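Local coordinates for protein oxalate--CoA ligase (PDB 5IE2) that binds ATP as a member of the ANL superfamily of AMP-binding enzymes, with a large N-terminal and a small C-terminal domain, at residues Tyr312-Ala317 and Phe390-Ile395; Val337-Gly342 and Asp401-Leu406. One frame throughout, in Å; residues are numbered along the deposited sequence.

Contact 1: residues Tyr312-Ala317 and Phe390-Ile395; sequences YAMTEA and FHTGDI. With ATP (adenosine-5'-triphosphate), chain C.
With CG swung trans to its backbone N (chi1 163°), Y312 sends its ring toward D394, whose CG lies beside its own backbone N (chi1 -60°), and the two side chains meet from opposite directions. Y312 OH donates to D394 OD2 at 2.6 Å, reaching the carboxylate on its anti side and 16° out of its plane. D394 OD2 also accepts from ATP O3' at 2.7 Å, while OD1 accepts from ATP O2', so the carboxylate grips both ribose hydroxyls. T392, held to V363 of strand 361-366 through its OG1, also accepts the backbone N of D394 on that oxygen, an ST turn at the corner where the chain passes from one strand to the next. Beside this polar cluster M314 SD lies at the rim of the F390 ring, 3.8 Å from F390 CE2, in a Met-aromatic contact, and E316 CG packs on F390 CZ at 3.6 Å. T315 N reaches the alpha-phosphate, donating to ATP O1A at 2.9 Å. Three hydroxyl donors thus share one buried carboxylate, an arrangement consistent with holding the ribose in place and one that probably favours a negative charge on D394.

Contact 2: residues Val337-Gly342 and Asp401-Leu406; sequences VGKPVG and DGYLHL. With ATP (adenosine-5'-triphosphate), chain C.
L404 O is gripped twice: V337 N donates to it at 2.9 Å, and the hydroxyl of S336 adds a second bond. The N of the same residue, L404, donates in turn to G338 O at 2.8 Å. The positive phi of G338 (74°) by itself favours glycine at this turn of the chain, and G338 O also lies 3.5 Å from Y403 CA in a CA-H...O contact. On the inner side V337 and L404 run side by side, pointing the same way, with V337 CG2 3.8 Å from L404 CD2; that branch also touches L406 CD1. V337 CG1, the other branch, turns to the adenine, 3.4 Å from ATP N6, and L406 CD1 meets the base at ATP C2, 3.6 Å away. At the outer end K339 places its CG over one face of the Y403 ring, 4.1 Å from the centroid and offset toward the rim, a CH-pi contact. Bends at chi3 and chi4 (-70° and -81°) swing the end of the lysine along the ring toward the phenol oxygen. The Y403 hydroxyl is bonded to the carbonyl of P331, and K333 makes a cation-pi contact with the ring. Short backbone pairing here joins a loop to strand 404-409 and sets V337 and L406 as apolar walls of the adenine pocket of this AMP-binding fold.

Contacts 1 and 2 lie with their centres 13 Å apart and alternate along the chain: 312-317, 337-342, 390-395, 401-406. Strands 308-314 and 339-340 belong to one mixed sheet, whereas 394-398 and 404-409 are antiparallel neighbours in another, so each contact bridges the same two sheets. Y312 joins them directly: its CB packs on V337 CB at 3.5 Å, and its ring touches the methyl groups of L404 and L406. ATP spans both, with its ribose and alpha-phosphate at contact 1 and its adenine at contact 2. The nucleotide therefore sits at the seam between the sheets, and R409, further along strand 404-409, also bonds to it.

Contact 1: residues Tyr312-Ala317 and Phe390-Ile395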
loop_
_atom_site.group_PDB
_atom_site.type_symbol
_atom_site.label_atom_id
_atom_site.label_comp_id
_atom_site.label_asym_id
_atom_site.label_seq_id
_atom_site.Cartn_x
_atom_site.Cartn_y
_atom_site.Cartn_z
ATOM N N TYR A 312 2.765 -2.712 9.499
ATOM C CA TYR A 312 2.908 -3.948 8.725
ATOM C C TYR A 312 1.544 -4.261 8.093
ATOM O O TYR A 312 0.516 -4.160 8.757
ATOM C CB TYR A 312 3.380 -5.057 9.668
ATOM C CG TYR A 312 3.223 -6.512 9.222
ATOM C CD1 TYR A 312 3.787 -6.968 8.026
ATOM C CD2 TYR A 312 2.649 -7.437 10.080
ATOM C CE1 TYR A 312 3.713 -8.357 7.647
ATOM C CE2 TYR A 312 2.587 -8.793 9.740
ATOM C CZ TYR A 312 3.093 -9.236 8.532
ATOM O OH TYR A 312 2.984 -10.569 8.216
ATOM N N ALA A 313 1.545 -4.547 6.796
ATOM C CA ALA A 313 0.292 -4.652 6.045
ATOM C C ALA A 313 0.419 -5.564 4.840
ATOM O O ALA A 313 1.506 -5.820 4.407
ATOM C CB ALA A 313 -0.173 -3.257 5.566
ATOM N N MET A 314 -0.703 -6.070 4.326
ATOM C CA MET A 314 -0.641 -6.881 3.108
ATOM C C MET A 314 -1.993 -6.865 2.427
ATOM O O MET A 314 -3.025 -6.568 3.038
ATOM C CB MET A 314 -0.180 -8.323 3.444
ATOM C CG MET A 314 -1.222 -9.169 4.217
ATOM S SD MET A 314 -0.437 -10.697 4.823
ATOM C CE MET A 314 0.294 -11.448 3.355
ATOM N N THR A 315 -1.999 -7.165 1.133
ATOM C CA THR A 315 -3.223 -7.090 0.369
ATOM C C THR A 315 -4.306 -7.996 0.982
ATOM O O THR A 315 -5.449 -7.614 1.022
ATOM C CB THR A 315 -2.965 -7.526 -1.111
ATOM O OG1 THR A 315 -1.965 -6.677 -1.668
ATOM C CG2 THR A 315 -4.216 -7.388 -1.948
ATOM N N GLU A 316 -3.923 -9.193 1.402
ATOM C CA GLU A 316 -4.907 -10.159 1.948
ATOM C C GLU A 316 -5.570 -9.744 3.269
ATOM O O GLU A 316 -6.612 -10.299 3.662
ATOM C CB GLU A 316 -4.241 -11.524 2.175
ATOM C CG GLU A 316 -3.862 -12.278 0.928
ATOM C CD GLU A 316 -2.393 -11.990 0.514
ATOM O OE1 GLU A 316 -1.916 -10.857 0.735
ATOM O OE2 GLU A 316 -1.739 -12.926 -0.017
ATOM N N ALA A 317 -4.948 -8.796 3.956
ATOM C CA ALA A 317 -5.471 -8.239 5.221
ATOM C C ALA A 317 -6.202 -6.913 4.957
ATOM O O ALA A 317 -6.444 -6.165 5.887
ATOM C CB ALA A 317 -4.259 -8.002 6.215
ATOM N N PHE A 390 -5.348 -16.864 8.833
ATOM C CA PHE A 390 -4.633 -16.789 7.576
ATOM C C PHE A 390 -3.105 -16.804 7.846
ATOM O O PHE A 390 -2.624 -16.034 8.673
ATOM C CB PHE A 390 -5.063 -15.526 6.840
ATOM C CG PHE A 390 -4.226 -15.235 5.613
ATOM C CD1 PHE A 390 -4.282 -16.083 4.520
ATOM C CD2 PHE A 390 -3.386 -14.096 5.581
ATOM C CE1 PHE A 390 -3.500 -15.806 3.373
ATOM C CE2 PHE A 390 -2.608 -13.830 4.467
ATOM C CZ PHE A 390 -2.659 -14.688 3.366
ATOM N N HIS A 391 -2.362 -17.666 7.137
ATOM C CA HIS A 391 -0.893 -17.777 7.262
ATOM C C HIS A 391 -0.237 -16.760 6.327
ATOM O O HIS A 391 -0.448 -16.837 5.123
ATOM C CB HIS A 391 -0.426 -19.198 6.921
ATOM C CG HIS A 391 -0.804 -20.197 7.951
ATOM N ND1 HIS A 391 0.131 -20.911 8.671
ATOM C CD2 HIS A 391 -2.012 -20.533 8.459
ATOM C CE1 HIS A 391 -0.491 -21.671 9.562
ATOM N NE2 HIS A 391 -1.792 -21.468 9.446
ATOM N N THR A 392 0.487 -15.769 6.872
ATOM C CA THR A 392 0.987 -14.644 6.035
ATOM C C THR A 392 2.195 -14.986 5.145
ATOM O O THR A 392 2.485 -14.251 4.204
ATOM C CB THR A 392 1.426 -13.412 6.874
ATOM O OG1 THR A 392 2.525 -13.805 7.724
ATOM C CG2 THR A 392 0.300 -12.922 7.730
ATOM N N GLY A 393 2.932 -16.033 5.504
ATOM C CA GLY A 393 4.186 -16.307 4.820
ATOM C C GLY A 393 5.384 -15.528 5.356
ATOM O O GLY A 393 6.493 -15.632 4.809
ATOM N N ASP A 394 5.166 -14.715 6.395
ATOM C CA ASP A 394 6.235 -13.922 7.034
ATOM C C ASP A 394 6.628 -14.553 8.330
ATOM O O ASP A 394 5.771 -15.047 9.080
ATOM C CB ASP A 394 5.766 -12.473 7.308
ATOM C CG ASP A 394 5.357 -11.722 6.034
ATOM O OD1 ASP A 394 6.171 -11.723 5.066
ATOM O OD2 ASP A 394 4.221 -11.117 5.975
ATOM N N ILE A 395 7.933 -14.512 8.605
ATOM C CA ILE A 395 8.481 -14.942 9.864
ATOM C C ILE A 395 8.718 -13.706 10.750
ATOM O O ILE A 395 9.268 -12.669 10.302
ATOM C CB ILE A 395 9.801 -15.700 9.661
ATOM C CG1 ILE A 395 9.568 -16.951 8.779
ATOM C CG2 ILE A 395 10.438 -16.043 10.999
ATOM C CD1 ILE A 395 8.582 -17.941 9.451
HETATM P PG ATP C . 3.245 -11.506 -3.339
HETATM O O1G ATP C . 4.482 -12.333 -2.987
HETATM O O2G ATP C . 2.801 -11.683 -4.748
HETATM O O3G ATP C . 2.112 -11.753 -2.346
HETATM P PB ATP C . 3.790 -9.115 -1.816
HETATM O O1B ATP C . 4.864 -8.055 -1.924
HETATM O O2B ATP C . 3.816 -10.121 -0.720
HETATM O O3B ATP C . 3.629 -9.923 -3.235
HETATM P PA ATP C . 1.866 -7.117 -0.802
HETATM O O1A ATP C . 0.535 -7.583 -0.227
HETATM O O2A ATP C . 1.926 -5.874 -1.601
HETATM O O3A ATP C . 2.378 -8.291 -1.783
HETATM O "O5'" ATP C . 2.955 -7.118 0.372
HETATM C "C5'" ATP C . 2.708 -7.610 1.712
HETATM C "C4'" ATP C . 4.069 -8.079 2.255
HETATM O "O4'" ATP C . 4.914 -6.930 2.456
HETATM C "C3'" ATP C . 3.973 -8.643 3.639
HETATM O "O3'" ATP C . 3.563 -10.007 3.575
HETATM C "C2'" ATP C . 5.385 -8.491 4.166
HETATM O "O2'" ATP C . 6.223 -9.485 3.558
HETATM C "C1'" ATP C . 5.783 -7.184 3.545
HETATM N N9 ATP C . 5.658 -6.044 4.485
HETATM C C8 ATP C . 4.630 -5.200 4.643
HETATM N N7 ATP C . 4.948 -4.276 5.602
HETATM C C5 ATP C . 6.224 -4.559 6.020
HETATM C C6 ATP C . 7.172 -3.966 6.992
HETATM N N6 ATP C . 6.825 -2.828 7.682
HETATM N N1 ATP C . 8.381 -4.562 7.104
HETATM C C2 ATP C . 8.726 -5.652 6.380
HETATM N N3 ATP C . 7.909 -6.254 5.478
HETATM C C4 ATP C . 6.670 -5.719 5.281
#

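Contact 2: residues Val337-Gly342 and Asp401-Leu406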
loop_
_atom_site.group_PDB
_atom_site.type_symbol
_atom_site.label_atom_id
_atom_site.label_comp_id
_atom_site.label_asym_id
_atom_site.label_seq_id
_atom_site.Cartn_x
_atom_site.Cartn_y
_atom_site.Cartn_z
ATOM N N VAL A 337 7.292 -3.447 13.879
ATOM C CA VAL A 337 6.073 -2.983 13.259
ATOM C C VAL A 337 4.890 -2.931 14.265
ATOM O O VAL A 337 3.701 -2.901 13.875
ATOM C CB VAL A 337 5.713 -3.838 12.006
ATOM C CG1 VAL A 337 6.748 -3.647 10.936
ATOM C CG2 VAL A 337 5.658 -5.323 12.340
ATOM N N GLY A 338 5.213 -2.869 15.553
ATOM C CA GLY A 338 4.218 -2.545 16.553
ATOM C C GLY A 338 3.229 -3.650 16.874
ATOM O O GLY A 338 3.536 -4.822 16.770
ATOM N N LYS A 339 2.007 -3.259 17.215
ATOM C CA LYS A 339 1.032 -4.199 17.812
ATOM C C LYS A 339 -0.138 -4.406 16.882
ATOM O O LYS A 339 -0.508 -3.507 16.165
ATOM C CB LYS A 339 0.530 -3.658 19.168
ATOM C CG LYS A 339 1.667 -3.494 20.170
ATOM C CD LYS A 339 1.120 -3.188 21.569
ATOM C CE LYS A 339 0.520 -1.809 21.650
ATOM N NZ LYS A 339 1.602 -0.816 21.838
ATOM N N PRO A 340 -0.777 -5.587 16.935
ATOM C CA PRO A 340 -1.959 -5.883 16.106
ATOM C C PRO A 340 -3.045 -4.826 16.289
ATOM O O PRO A 340 -3.242 -4.399 17.445
ATOM C CB PRO A 340 -2.465 -7.229 16.678
ATOM C CG PRO A 340 -1.324 -7.812 17.372
ATOM C CD PRO A 340 -0.403 -6.704 17.822
ATOM N N VAL A 341 -3.762 -4.443 15.228
ATOM C CA VAL A 341 -4.822 -3.439 15.377
ATOM C C VAL A 341 -6.139 -4.075 14.912
ATOM O O VAL A 341 -6.284 -4.362 13.743
ATOM C CB VAL A 341 -4.531 -2.160 14.555
ATOM C CG1 VAL A 341 -5.697 -1.080 14.698
ATOM C CG2 VAL A 341 -3.197 -1.545 14.964
ATOM N N GLY A 342 -7.073 -4.297 15.841
ATOM C CA GLY A 342 -8.417 -4.724 15.484
ATOM C C GLY A 342 -8.532 -6.138 14.921
ATOM O O GLY A 342 -9.504 -6.449 14.266
ATOM N N ASP A 401 6.644 -6.858 25.220
ATOM C CA ASP A 401 5.625 -5.771 25.174
ATOM C C ASP A 401 4.537 -6.048 24.150
ATOM O O ASP A 401 3.613 -5.246 24.001
ATOM C CB ASP A 401 6.256 -4.404 24.855
ATOM C CG ASP A 401 7.236 -3.944 25.936
ATOM O OD1 ASP A 401 6.956 -4.146 27.150
ATOM O OD2 ASP A 401 8.311 -3.430 25.570
ATOM N N GLY A 402 4.636 -7.165 23.432
ATOM C CA GLY A 402 3.656 -7.494 22.416
ATOM C C GLY A 402 3.895 -6.776 21.097
ATOM O O GLY A 402 2.995 -6.708 20.242
ATOM N N TYR A 403 5.101 -6.228 20.918
ATOM C CA TYR A 403 5.448 -5.597 19.640
ATOM C C TYR A 403 6.026 -6.640 18.679
ATOM O O TYR A 403 6.860 -7.430 19.075
ATOM C CB TYR A 403 6.491 -4.474 19.832
ATOM C CG TYR A 403 5.941 -3.184 20.357
ATOM C CD1 TYR A 403 6.119 -1.996 19.631
ATOM C CD2 TYR A 403 5.274 -3.131 21.582
ATOM C CE1 TYR A 403 5.615 -0.770 20.094
ATOM C CE2 TYR A 403 4.771 -1.898 22.066
ATOM C CZ TYR A 403 4.972 -0.734 21.332
ATOM O OH TYR A 403 4.460 0.479 21.797
ATOM N N LEU A 404 5.596 -6.615 17.416
ATOM C CA LEU A 404 6.048 -7.573 16.428
ATOM C C LEU A 404 7.343 -7.079 15.769
ATOM O O LEU A 404 7.466 -5.917 15.407
ATOM C CB LEU A 404 4.938 -7.810 15.381
ATOM C CG LEU A 404 5.214 -8.645 14.131
ATOM C CD1 LEU A 404 5.556 -10.073 14.542
ATOM C CD2 LEU A 404 3.993 -8.616 13.204
ATOM N N HIS A 405 8.273 -8.014 15.602
ATOM C CA HIS A 405 9.510 -7.797 14.886
ATOM C C HIS A 405 9.580 -8.772 13.740
ATOM O O HIS A 405 9.583 -9.974 13.982
ATOM C CB HIS A 405 10.730 -8.023 15.793
ATOM C CG HIS A 405 10.756 -7.136 16.997
ATOM N ND1 HIS A 405 11.614 -6.055 17.100
ATOM C CD2 HIS A 405 10.026 -7.154 18.138
ATOM C CE1 HIS A 405 11.394 -5.436 18.250
ATOM N NE2 HIS A 405 10.453 -6.098 18.908
ATOM N N LEU A 406 9.647 -8.274 12.510
ATOM C CA LEU A 406 9.713 -9.165 11.338
ATOM C C LEU A 406 11.131 -9.599 10.996
ATOM O O LEU A 406 12.086 -8.816 11.055
ATOM C CB LEU A 406 9.085 -8.474 10.135
ATOM C CG LEU A 406 7.585 -8.256 10.298
ATOM C CD1 LEU A 406 7.158 -7.268 9.191
ATOM C CD2 LEU A 406 6.769 -9.532 10.246
HETATM P PG ATP C . 3.245 -11.506 -3.339
HETATM O O1G ATP C . 4.482 -12.333 -2.987
HETATM O O2G ATP C . 2.801 -11.683 -4.748
HETATM O O3G ATP C . 2.112 -11.753 -2.346
HETATM P PB ATP C . 3.790 -9.115 -1.816
HETATM O O1B ATP C . 4.864 -8.055 -1.924
HETATM O O2B ATP C . 3.816 -10.121 -0.720
HETATM O O3B ATP C . 3.629 -9.923 -3.235
HETATM P PA ATP C . 1.866 -7.117 -0.802
HETATM O O1A ATP C . 0.535 -7.583 -0.227
HETATM O O2A ATP C . 1.926 -5.874 -1.601
HETATM O O3A ATP C . 2.378 -8.291 -1.783
HETATM O "O5'" ATP C . 2.955 -7.118 0.372
HETATM C "C5'" ATP C . 2.708 -7.610 1.712
HETATM C "C4'" ATP C . 4.069 -8.079 2.255
HETATM O "O4'" ATP C . 4.914 -6.930 2.456
HETATM C "C3'" ATP C . 3.973 -8.643 3.639
HETATM O "O3'" ATP C . 3.563 -10.007 3.575
HETATM C "C2'" ATP C . 5.385 -8.491 4.166
HETATM O "O2'" ATP C . 6.223 -9.485 3.558
HETATM C "C1'" ATP C . 5.783 -7.184 3.545
HETATM N N9 ATP C . 5.658 -6.044 4.485
HETATM C C8 ATP C . 4.630 -5.200 4.643
HETATM N N7 ATP C . 4.948 -4.276 5.602
HETATM C C5 ATP C . 6.224 -4.559 6.020
HETATM C C6 ATP C . 7.172 -3.966 6.992
HETATM N N6 ATP C . 6.825 -2.828 7.682
HETATM N N1 ATP C . 8.381 -4.562 7.104
HETATM C C2 ATP C . 8.726 -5.652 6.380
HETATM N N3 ATP C . 7.909 -6.254 5.478
HETATM C C4 ATP C . 6.670 -5.719 5.281
#